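Local structure of methionine-binding lipoprotein metQ (4GOT) at residues V9-K14 and K38-Y43; M45-L50 and Y76-A81; I109-V114 and F176-Y181. The protein probably binds methionine and hands it to the membrane permease of the MetNPQ ABC importer, which also takes up methionine sulfoxide. All blocks are in the same frame, centred on the assembly; numbering follows the deposited sequence.

Contact 1 and contact 3 each join parallel strands, but in different sheets: 7-12 with 34-38 in the six-stranded one, 107-111 with 174-177 in the five-stranded one. Both lead on to residues that line the selenomethionine pocket, where Tyr43 of contact 1 meets Asn180 and the ring of Tyr181 of contact 3. Contact 2 lies on the same sheet as contact 1 and sets helix 44-51 against the start of strand 78-86; Tyr46 of this helix touches Leu40. Contact 3 is wholly buried, contact 2 largely so, and contact 1 has an exposed rim. Backbone hydrogen bonds hold the strands within contacts 1 and 3, whereas contact 2 is side-chain packing, with some helix backbone against a tyrosine.

Contact 1. Residues V9-K14 and K38-Y43; sequences VVAATK and KVLSDY. With MSE (selenomethionine), chain B.
Ala11 and Lys38 pair as parallel strand neighbours, 4.5 Å between CA atoms, where strands 7-12 and 34-38 are joined by helix 14-29 in a beta-alpha-beta crossover of the type 2 periplasmic-binding-protein fold. Lys38 spans Ala11 with both of its backbone polar groups: its N gives to Val10 O at 2.9 Å, and its O receives Ala12 N at 2.8 Å. A CA-H...O contact from Val39 CA to Ala12 O carries the pairing a step further. Ala11 CB and Leu40 CD1, 4.0 Å apart, pack on the side covered by helix 44-51. Val39 straddles the Ala12 carbonyl: CG1, anti to the backbone N (chi1 180°), passes on to the backbone at Lys14 and lies 3.7 Å from Lys14 N, beneath helix 14-29. Beyond the strand ends the chain turns into the ligand pocket. Thr13 CG2 lies at the edge of the Tyr43 ring, 4.1 Å from CE1, while the Tyr43 hydroxyl is hydrogen-bonded to Asn180. Replacing Tyr43 by an alanine is likely to leave the ligand methyl without its aromatic floor and Asn180 without its hydroxyl partner. The ring itself offers a face to the selenomethionine: methyl CE stands 3.4 Å above the Tyr43 ring plane, over the ring centre, and ligand CA comes within 3.5 Å of Tyr43 OH.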
loop_
_atom_site.group_PDB
_atom_site.type_symbol
_atom_site.label_atom_id
_atom_site.label_comp_id
_atom_site.label_asym_id
_atom_site.label_seq_id
_atom_site.Cartn_x
_atom_site.Cartn_y
_atom_site.Cartn_z
ATOM N N VAL A 9 -11.617 8.678 -15.047
ATOM C CA VAL A 9 -10.908 9.563 -14.082
ATOM C C VAL A 9 -10.517 8.713 -12.866
ATOM O O VAL A 9 -11.370 8.087 -12.222
ATOM C CB VAL A 9 -11.756 10.823 -13.692
ATOM C CG1 VAL A 9 -10.982 11.794 -12.803
ATOM C CG2 VAL A 9 -12.265 11.519 -14.945
ATOM N N VAL A 10 -9.215 8.662 -12.573
ATOM C CA VAL A 10 -8.709 7.829 -11.487
ATOM C C VAL A 10 -7.832 8.643 -10.506
ATOM O O VAL A 10 -6.888 9.324 -10.944
ATOM C CB VAL A 10 -7.857 6.657 -12.044
ATOM C CG1 VAL A 10 -7.534 5.664 -10.936
ATOM C CG2 VAL A 10 -8.581 5.988 -13.200
ATOM N N ALA A 11 -8.111 8.535 -9.204
ATOM C CA ALA A 11 -7.215 9.109 -8.155
ATOM C C ALA A 11 -6.227 8.012 -7.770
ATOM O O ALA A 11 -6.666 6.874 -7.506
ATOM C CB ALA A 11 -7.980 9.634 -6.941
ATOM N N ALA A 12 -4.926 8.341 -7.854
ATOM C CA ALA A 12 -3.810 7.397 -7.610
ATOM C C ALA A 12 -2.652 8.087 -6.882
ATOM O O ALA A 12 -2.355 9.285 -7.102
ATOM C CB ALA A 12 -3.304 6.786 -8.913
ATOM N N THR A 13 -1.969 7.323 -6.024
ATOM C CA THR A 13 -0.764 7.819 -5.382
ATOM C C THR A 13 0.306 7.966 -6.497
ATOM O O THR A 13 0.234 7.277 -7.547
ATOM C CB THR A 13 -0.327 6.881 -4.200
ATOM O OG1 THR A 13 -0.478 5.498 -4.564
ATOM C CG2 THR A 13 -1.173 7.147 -2.895
ATOM N N LYS A 14 1.263 8.871 -6.281
ATOM C CA LYS A 14 2.208 9.308 -7.311
ATOM C C LYS A 14 3.010 8.222 -7.963
ATOM O O LYS A 14 3.166 8.230 -9.194
ATOM C CB LYS A 14 3.209 10.323 -6.769
ATOM C CG LYS A 14 3.974 11.037 -7.886
ATOM C CD LYS A 14 4.498 12.360 -7.368
ATOM C CE LYS A 14 5.523 13.027 -8.281
ATOM N NZ LYS A 14 6.531 13.708 -7.404
ATOM N N LYS A 38 -5.579 11.904 -11.106
ATOM C CA LYS A 38 -5.425 12.847 -9.992
ATOM C C LYS A 38 -4.557 12.218 -8.882
ATOM O O LYS A 38 -4.842 11.080 -8.426
ATOM C CB LYS A 38 -6.810 13.216 -9.392
ATOM C CG LYS A 38 -7.854 13.698 -10.399
ATOM C CD LYS A 38 -7.557 15.096 -10.887
ATOM C CE LYS A 38 -8.409 15.490 -12.093
ATOM N NZ LYS A 38 -9.782 15.939 -11.720
ATOM N N VAL A 39 -3.512 12.935 -8.450
ATOM C CA VAL A 39 -2.677 12.482 -7.302
ATOM C C VAL A 39 -3.152 13.332 -6.103
ATOM O O VAL A 39 -3.347 14.545 -6.245
ATOM C CB VAL A 39 -1.159 12.693 -7.560
ATOM C CG1 VAL A 39 -0.364 12.223 -6.372
ATOM C CG2 VAL A 39 -0.671 12.002 -8.860
ATOM N N LEU A 40 -3.336 12.712 -4.940
ATOM C CA LEU A 40 -3.856 13.428 -3.741
ATOM C C LEU A 40 -2.783 13.415 -2.632
ATOM O O LEU A 40 -1.852 12.602 -2.686
ATOM C CB LEU A 40 -5.208 12.823 -3.299
ATOM C CG LEU A 40 -6.298 12.871 -4.388
ATOM C CD1 LEU A 40 -7.487 12.082 -3.880
ATOM C CD2 LEU A 40 -6.684 14.347 -4.756
ATOM N N SER A 41 -2.891 14.299 -1.648
ATOM C CA SER A 41 -1.793 14.481 -0.657
ATOM C C SER A 41 -1.696 13.411 0.430
ATOM O O SER A 41 -0.654 13.277 1.060
ATOM C CB SER A 41 -1.842 15.855 -0.002
ATOM O OG SER A 41 -3.139 16.204 0.433
ATOM N N ASP A 42 -2.775 12.689 0.712
ATOM C CA ASP A 42 -2.663 11.572 1.677
ATOM C C ASP A 42 -3.761 10.551 1.486
ATOM O O ASP A 42 -4.784 10.824 0.865
ATOM C CB ASP A 42 -2.610 12.094 3.144
ATOM C CG ASP A 42 -3.985 12.072 3.846
ATOM O OD1 ASP A 42 -4.759 13.011 3.612
ATOM O OD2 ASP A 42 -4.286 11.105 4.631
ATOM N N TYR A 43 -3.478 9.339 2.000
ATOM C CA TYR A 43 -4.240 8.161 1.801
ATOM C C TYR A 43 -5.711 8.374 2.124
ATOM O O TYR A 43 -6.570 7.771 1.475
ATOM C CB TYR A 43 -3.712 7.053 2.748
ATOM C CG TYR A 43 -2.448 6.257 2.401
ATOM C CD1 TYR A 43 -1.883 6.245 1.144
ATOM C CD2 TYR A 43 -1.852 5.455 3.390
ATOM C CE1 TYR A 43 -0.758 5.464 0.861
ATOM C CE2 TYR A 43 -0.729 4.679 3.135
ATOM C CZ TYR A 43 -0.178 4.690 1.863
ATOM O OH TYR A 43 0.920 3.924 1.621
HETATM N N MSE B 300 0.608 1.144 -1.602
HETATM C CA MSE B 300 0.537 0.876 -0.134
HETATM C C MSE B 300 1.084 -0.538 0.254
HETATM O O MSE B 300 0.664 -1.476 -0.370
HETATM O OXT MSE B 300 1.886 -0.799 1.186
HETATM C CB MSE B 300 -0.932 0.972 0.307
HETATM C CG MSE B 300 -1.166 1.025 1.784
HETATM SE SE MSE B 300 -3.084 0.929 2.267
HETATM C CE MSE B 300 -3.597 2.902 1.778
#

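Contact 2. Residues M45-L50 and Y76-A81; sequences MYNKAL and YKLVNA
Asn47 meets both Tyr76 and Leu78, facing them from helix 44-51. Its CB presses on the Tyr76 ring at CE2, 3.6 Å away, while its amide crosses Leu78, with OD1 only 3.4 Å from the methyl Leu78 CD1. That oxygen does not depend on the methyl: it accepts from Asn58 ND2, and the Asn47 nitrogen is held by Gln61 and Glu69, so partners at both ends fix the rotation of the amide. The backbone carbonyl of Asn47 also lies over a face of the Tyr76 ring, displaced toward its rim. Lys48 comes next and contributes its root rather than its charge. Both Lys48 CA and Lys48 CB approach Tyr76 OH to 3.4 Å, the tyrosine laying its hydroxyl across the helix backbone. Lys48 N is equally near this oxygen, but the angle is too poor for a hydrogen bond. With CG anti to the backbone N (chi1 -175°), the lysine chain is carried away from Tyr76, and its NZ forms a salt bridge with Asp52. A turn further along the helix from Tyr46, Leu50 closes the contact. Its CD2 meets Leu78 CD2 at 3.7 Å, the two leucines lying alongside with their chains running opposite ways, and Leu50 CG lies against the same Leu78 methyl. Helix 63-72 lends more cover, with Leu66 touching Leu78, and Glu69 and Met70 touching Tyr76. Helix packed against sheet in this way is what builds each alpha/beta lobe of a periplasmic binding protein; here a short helix is seated on the entry of strand 78-86, which runs antiparallel to strand 206-211 in the six-stranded sheet.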
loop_
_atom_site.group_PDB
_atom_site.type_symbol
_atom_site.label_atom_id
_atom_site.label_comp_id
_atom_site.label_asym_id
_atom_site.label_seq_id
_atom_site.Cartn_x
_atom_site.Cartn_y
_atom_site.Cartn_z
HETATM N N MSE A 45 -7.609 10.806 1.544
HETATM C CA MSE A 45 -8.316 11.548 0.516
HETATM C C MSE A 45 -8.931 10.707 -0.620
HETATM O O MSE A 45 -9.907 11.137 -1.265
HETATM C CB MSE A 45 -7.393 12.626 -0.088
HETATM C CG MSE A 45 -7.071 13.679 0.917
HETATM SE SE MSE A 45 -6.022 15.119 0.089
HETATM C CE MSE A 45 -7.376 15.800 -1.162
ATOM N N TYR A 46 -8.368 9.532 -0.885
ATOM C CA TYR A 46 -8.663 8.794 -2.117
ATOM C C TYR A 46 -10.083 8.196 -2.104
ATOM O O TYR A 46 -10.816 8.374 -3.046
ATOM C CB TYR A 46 -7.592 7.724 -2.343
ATOM C CG TYR A 46 -6.255 8.331 -2.720
ATOM C CD1 TYR A 46 -5.341 8.734 -1.755
ATOM C CD2 TYR A 46 -5.916 8.539 -4.058
ATOM C CE1 TYR A 46 -4.118 9.339 -2.124
ATOM C CE2 TYR A 46 -4.721 9.157 -4.422
ATOM C CZ TYR A 46 -3.815 9.547 -3.469
ATOM O OH TYR A 46 -2.601 10.097 -3.878
ATOM N N ASN A 47 -10.475 7.513 -1.030
ATOM C CA ASN A 47 -11.833 6.953 -0.925
ATOM C C ASN A 47 -12.887 8.032 -0.808
ATOM O O ASN A 47 -14.006 7.888 -1.339
ATOM C CB ASN A 47 -11.913 5.977 0.240
ATOM C CG ASN A 47 -11.305 4.637 -0.110
ATOM O OD1 ASN A 47 -11.337 4.225 -1.292
ATOM N ND2 ASN A 47 -10.747 3.946 0.882
ATOM N N LYS A 48 -12.536 9.137 -0.146
ATOM C CA LYS A 48 -13.432 10.295 -0.078
ATOM C C LYS A 48 -13.751 10.852 -1.472
ATOM O O LYS A 48 -14.927 11.137 -1.781
ATOM C CB LYS A 48 -12.856 11.395 0.817
ATOM C CG LYS A 48 -13.812 12.571 1.017
ATOM C CD LYS A 48 -13.474 13.339 2.283
ATOM C CE LYS A 48 -14.675 14.086 2.825
ATOM N NZ LYS A 48 -15.265 14.930 1.754
ATOM N N ALA A 49 -12.722 10.991 -2.311
ATOM C CA ALA A 49 -12.900 11.537 -3.677
ATOM C C ALA A 49 -13.835 10.617 -4.495
ATOM O O ALA A 49 -14.743 11.085 -5.182
ATOM C CB ALA A 49 -11.536 11.732 -4.362
ATOM N N LEU A 50 -13.638 9.298 -4.362
ATOM C CA LEU A 50 -14.444 8.315 -5.066
ATOM C C LEU A 50 -15.878 8.359 -4.605
ATOM O O LEU A 50 -16.767 8.509 -5.408
ATOM C CB LEU A 50 -13.873 6.904 -4.844
ATOM C CG LEU A 50 -14.488 5.686 -5.538
ATOM C CD1 LEU A 50 -14.628 5.875 -7.048
ATOM C CD2 LEU A 50 -13.644 4.454 -5.169
ATOM N N TYR A 76 -19.416 5.413 2.686
ATOM C CA TYR A 76 -18.628 4.833 1.560
ATOM C C TYR A 76 -19.199 3.485 1.094
ATOM O O TYR A 76 -19.014 2.462 1.768
ATOM C CB TYR A 76 -17.173 4.561 1.961
ATOM C CG TYR A 76 -16.308 5.748 2.259
ATOM C CD1 TYR A 76 -16.787 7.052 2.121
ATOM C CD2 TYR A 76 -14.976 5.565 2.650
ATOM C CE1 TYR A 76 -15.978 8.135 2.389
ATOM C CE2 TYR A 76 -14.160 6.648 2.931
ATOM C CZ TYR A 76 -14.667 7.931 2.782
ATOM O OH TYR A 76 -13.873 9.016 3.025
ATOM N N LYS A 77 -19.863 3.466 -0.058
ATOM C CA LYS A 77 -20.361 2.215 -0.644
ATOM C C LYS A 77 -19.431 1.913 -1.816
ATOM O O LYS A 77 -19.710 2.305 -2.959
ATOM C CB LYS A 77 -21.819 2.362 -1.120
ATOM C CG LYS A 77 -22.793 2.959 -0.114
ATOM C CD LYS A 77 -22.894 2.077 1.113
ATOM C CE LYS A 77 -23.868 2.648 2.135
ATOM N NZ LYS A 77 -23.674 1.969 3.448
ATOM N N LEU A 78 -18.293 1.301 -1.502
ATOM C CA LEU A 78 -17.229 1.066 -2.458
ATOM C C LEU A 78 -17.051 -0.432 -2.661
ATOM O O LEU A 78 -17.472 -1.229 -1.817
ATOM C CB LEU A 78 -15.937 1.714 -1.965
ATOM C CG LEU A 78 -16.073 3.218 -1.685
ATOM C CD1 LEU A 78 -14.745 3.799 -1.232
ATOM C CD2 LEU A 78 -16.597 3.897 -2.932
ATOM N N VAL A 79 -16.440 -0.799 -3.780
ATOM C CA VAL A 79 -16.172 -2.208 -4.115
ATOM C C VAL A 79 -14.779 -2.335 -4.741
ATOM O O VAL A 79 -14.281 -1.395 -5.414
ATOM C CB VAL A 79 -17.251 -2.801 -5.080
ATOM C CG1 VAL A 79 -18.599 -2.983 -4.373
ATOM C CG2 VAL A 79 -17.410 -1.941 -6.333
ATOM N N ASN A 80 -14.153 -3.489 -4.511
ATOM C CA ASN A 80 -12.912 -3.894 -5.178
ATOM C C ASN A 80 -13.251 -4.281 -6.627
ATOM O O ASN A 80 -14.005 -5.221 -6.845
ATOM C CB ASN A 80 -12.384 -5.104 -4.419
ATOM C CG ASN A 80 -11.192 -5.744 -5.057
ATOM O OD1 ASN A 80 -10.515 -5.156 -5.899
ATOM N ND2 ASN A 80 -10.896 -6.961 -4.624
ATOM N N ALA A 81 -12.698 -3.583 -7.607
ATOM C CA ALA A 81 -12.857 -3.945 -8.998
ATOM C C ALA A 81 -11.808 -4.997 -9.418
ATOM O O ALA A 81 -11.969 -5.590 -10.474
ATOM C CB ALA A 81 -12.743 -2.726 -9.906
#

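Contact 3. Residues I109-V114 and F176-Y181; sequences ILTNNV and FINVNY. With MSE (selenomethionine), chain B.
With chi1 at -59° in Leu110 and -73° in Phe176, CG lies anti to the carbonyl carbon in each residue, and the two side chains run side by side in the same direction. Strands 107-111 and 174-177 are parallel neighbours in the five-stranded sheet of the second alpha/beta lobe of this periplasmic-binding-protein fold. Leu110 CD2 rests 3.8 Å from Phe176 CE1, and Met120 of helix 117-126 packs on both residues. The backbone tie is one almost straight bond, Phe176 N to Ile109 O at 2.9 Å (174° at the hydrogen). The same carbonyl oxygen lies in the plane of the Phe176 ring, at its edge, 3.6 Å from CD1. Thr111 points at the other strand with its methyl: CG2 is 3.7 Å from Phe176 O. Its hydroxyl turns to its own chain instead, OG1 accepting from Asn113 N at 3.3 Å in an ST turn just past the strand end. On the partner segment, Asn178 stands at the N-cap position of helix 179-184, and both it and Asn180 in the first turn line the pocket. Asn180 ND2 sits 3.2 Å above the Tyr181 ring plane, over its centre, while Asn180 OD1, already bonded to Tyr43 OH, takes a weak hydrogen bond from the ligand amine. Nearer the other end of the ligand, Asn113, whose N closes the ST turn, has its ND2 3.8 Å from the selenium, SE.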
loop_
_atom_site.group_PDB
_atom_site.type_symbol
_atom_site.label_atom_id
_atom_site.label_comp_id
_atom_site.label_asym_id
_atom_site.label_seq_id
_atom_site.Cartn_x
_atom_site.Cartn_y
_atom_site.Cartn_z
ATOM N N ILE A 109 9.173 3.017 14.834
ATOM C CA ILE A 109 8.236 3.976 14.235
ATOM C C ILE A 109 7.307 3.220 13.265
ATOM O O ILE A 109 7.659 2.898 12.112
ATOM C CB ILE A 109 8.924 5.145 13.472
ATOM C CG1 ILE A 109 10.087 5.746 14.288
ATOM C CG2 ILE A 109 7.905 6.212 13.034
ATOM C CD1 ILE A 109 9.668 6.509 15.526
ATOM N N LEU A 110 6.121 2.955 13.781
ATOM C CA LEU A 110 4.974 2.458 13.038
ATOM C C LEU A 110 4.350 3.598 12.247
ATOM O O LEU A 110 4.532 4.769 12.592
ATOM C CB LEU A 110 3.911 1.974 14.034
ATOM C CG LEU A 110 4.290 0.854 15.016
ATOM C CD1 LEU A 110 3.098 0.577 15.932
ATOM C CD2 LEU A 110 4.700 -0.405 14.242
ATOM N N THR A 111 3.608 3.259 11.193
ATOM C CA THR A 111 2.728 4.261 10.585
ATOM C C THR A 111 1.445 4.237 11.423
ATOM O O THR A 111 1.189 3.270 12.175
ATOM C CB THR A 111 2.500 4.038 9.057
ATOM O OG1 THR A 111 1.401 3.164 8.830
ATOM C CG2 THR A 111 3.768 3.497 8.338
ATOM N N ASN A 112 0.656 5.293 11.280
ATOM C CA ASN A 112 -0.626 5.431 11.967
ATOM C C ASN A 112 -1.814 4.853 11.143
ATOM O O ASN A 112 -2.959 5.046 11.508
ATOM C CB ASN A 112 -0.851 6.905 12.394
ATOM C CG ASN A 112 -1.088 7.844 11.222
ATOM O OD1 ASN A 112 -1.250 7.413 10.084
ATOM N ND2 ASN A 112 -1.123 9.142 11.507
ATOM N N ASN A 113 -1.506 4.088 10.084
ATOM C CA ASN A 113 -2.491 3.399 9.235
ATOM C C ASN A 113 -3.129 2.258 10.046
ATOM O O ASN A 113 -2.517 1.188 10.208
ATOM C CB ASN A 113 -1.731 2.862 7.985
ATOM C CG ASN A 113 -2.621 2.305 6.898
ATOM O OD1 ASN A 113 -3.706 1.770 7.134
ATOM N ND2 ASN A 113 -2.133 2.410 5.670
ATOM N N VAL A 114 -4.328 2.503 10.576
ATOM C CA VAL A 114 -5.022 1.553 11.440
ATOM C C VAL A 114 -5.094 0.158 10.813
ATOM O O VAL A 114 -4.773 -0.841 11.475
ATOM C CB VAL A 114 -6.449 2.013 11.768
ATOM C CG1 VAL A 114 -7.187 0.951 12.581
ATOM C CG2 VAL A 114 -6.445 3.368 12.488
ATOM N N PHE A 176 8.950 1.866 9.669
ATOM C CA PHE A 176 8.142 1.269 8.576
ATOM C C PHE A 176 7.852 2.302 7.497
ATOM O O PHE A 176 7.435 3.418 7.820
ATOM C CB PHE A 176 6.815 0.687 9.080
ATOM C CG PHE A 176 6.977 -0.605 9.857
ATOM C CD1 PHE A 176 7.201 -0.573 11.229
ATOM C CD2 PHE A 176 6.888 -1.834 9.236
ATOM C CE1 PHE A 176 7.368 -1.755 11.970
ATOM C CE2 PHE A 176 7.040 -3.021 9.968
ATOM C CZ PHE A 176 7.274 -2.983 11.335
ATOM N N ILE A 177 8.099 1.942 6.234
ATOM C CA ILE A 177 7.760 2.829 5.084
ATOM C C ILE A 177 7.083 1.948 3.990
ATOM O O ILE A 177 7.637 0.908 3.548
ATOM C CB ILE A 177 8.985 3.584 4.473
ATOM C CG1 ILE A 177 9.943 4.128 5.559
ATOM C CG2 ILE A 177 8.502 4.726 3.581
ATOM C CD1 ILE A 177 11.230 4.760 5.036
ATOM N N ASN A 178 5.891 2.363 3.567
ATOM C CA ASN A 178 5.161 1.708 2.476
ATOM C C ASN A 178 5.970 1.928 1.200
ATOM O O ASN A 178 6.474 3.031 1.001
ATOM C CB ASN A 178 3.781 2.356 2.276
ATOM C CG ASN A 178 2.825 2.138 3.452
ATOM O OD1 ASN A 178 2.133 1.122 3.520
ATOM N ND2 ASN A 178 2.795 3.074 4.375
ATOM N N VAL A 179 6.044 0.927 0.322
ATOM C CA VAL A 179 6.835 1.059 -0.919
ATOM C C VAL A 179 6.487 2.347 -1.724
ATOM O O VAL A 179 7.378 3.016 -2.224
ATOM C CB VAL A 179 6.708 -0.183 -1.836
ATOM C CG1 VAL A 179 7.435 0.072 -3.172
ATOM C CG2 VAL A 179 7.186 -1.474 -1.143
ATOM N N ASN A 180 5.217 2.694 -1.871
ATOM C CA ASN A 180 4.867 3.913 -2.649
ATOM C C ASN A 180 5.525 5.214 -2.138
ATOM O O ASN A 180 6.066 6.017 -2.916
ATOM C CB ASN A 180 3.348 4.111 -2.782
ATOM C CG ASN A 180 2.669 4.600 -1.510
ATOM O OD1 ASN A 180 2.416 3.804 -0.572
ATOM N ND2 ASN A 180 2.261 5.888 -1.503
ATOM N N TYR A 181 5.524 5.388 -0.816
ATOM C CA TYR A 181 6.159 6.549 -0.192
ATOM C C TYR A 181 7.652 6.400 -0.094
ATOM O O TYR A 181 8.361 7.401 -0.234
ATOM C CB TYR A 181 5.525 6.818 1.155
ATOM C CG TYR A 181 4.155 7.384 1.024
ATOM C CD1 TYR A 181 3.920 8.481 0.174
ATOM C CD2 TYR A 181 3.077 6.875 1.778
ATOM C CE1 TYR A 181 2.650 9.021 0.047
ATOM C CE2 TYR A 181 1.814 7.433 1.671
ATOM C CZ TYR A 181 1.604 8.500 0.813
ATOM O OH TYR A 181 0.346 9.063 0.679
HETATM N N MSE B 300 0.608 1.144 -1.602
HETATM C CA MSE B 300 0.537 0.876 -0.134
HETATM C C MSE B 300 1.084 -0.538 0.254
HETATM O O MSE B 300 0.664 -1.476 -0.370
HETATM O OXT MSE B 300 1.886 -0.799 1.186
HETATM C CB MSE B 300 -0.932 0.972 0.307
HETATM C CG MSE B 300 -1.166 1.025 1.784
HETATM SE SE MSE B 300 -3.084 0.929 2.267
HETATM C CE MSE B 300 -3.597 2.902 1.778
#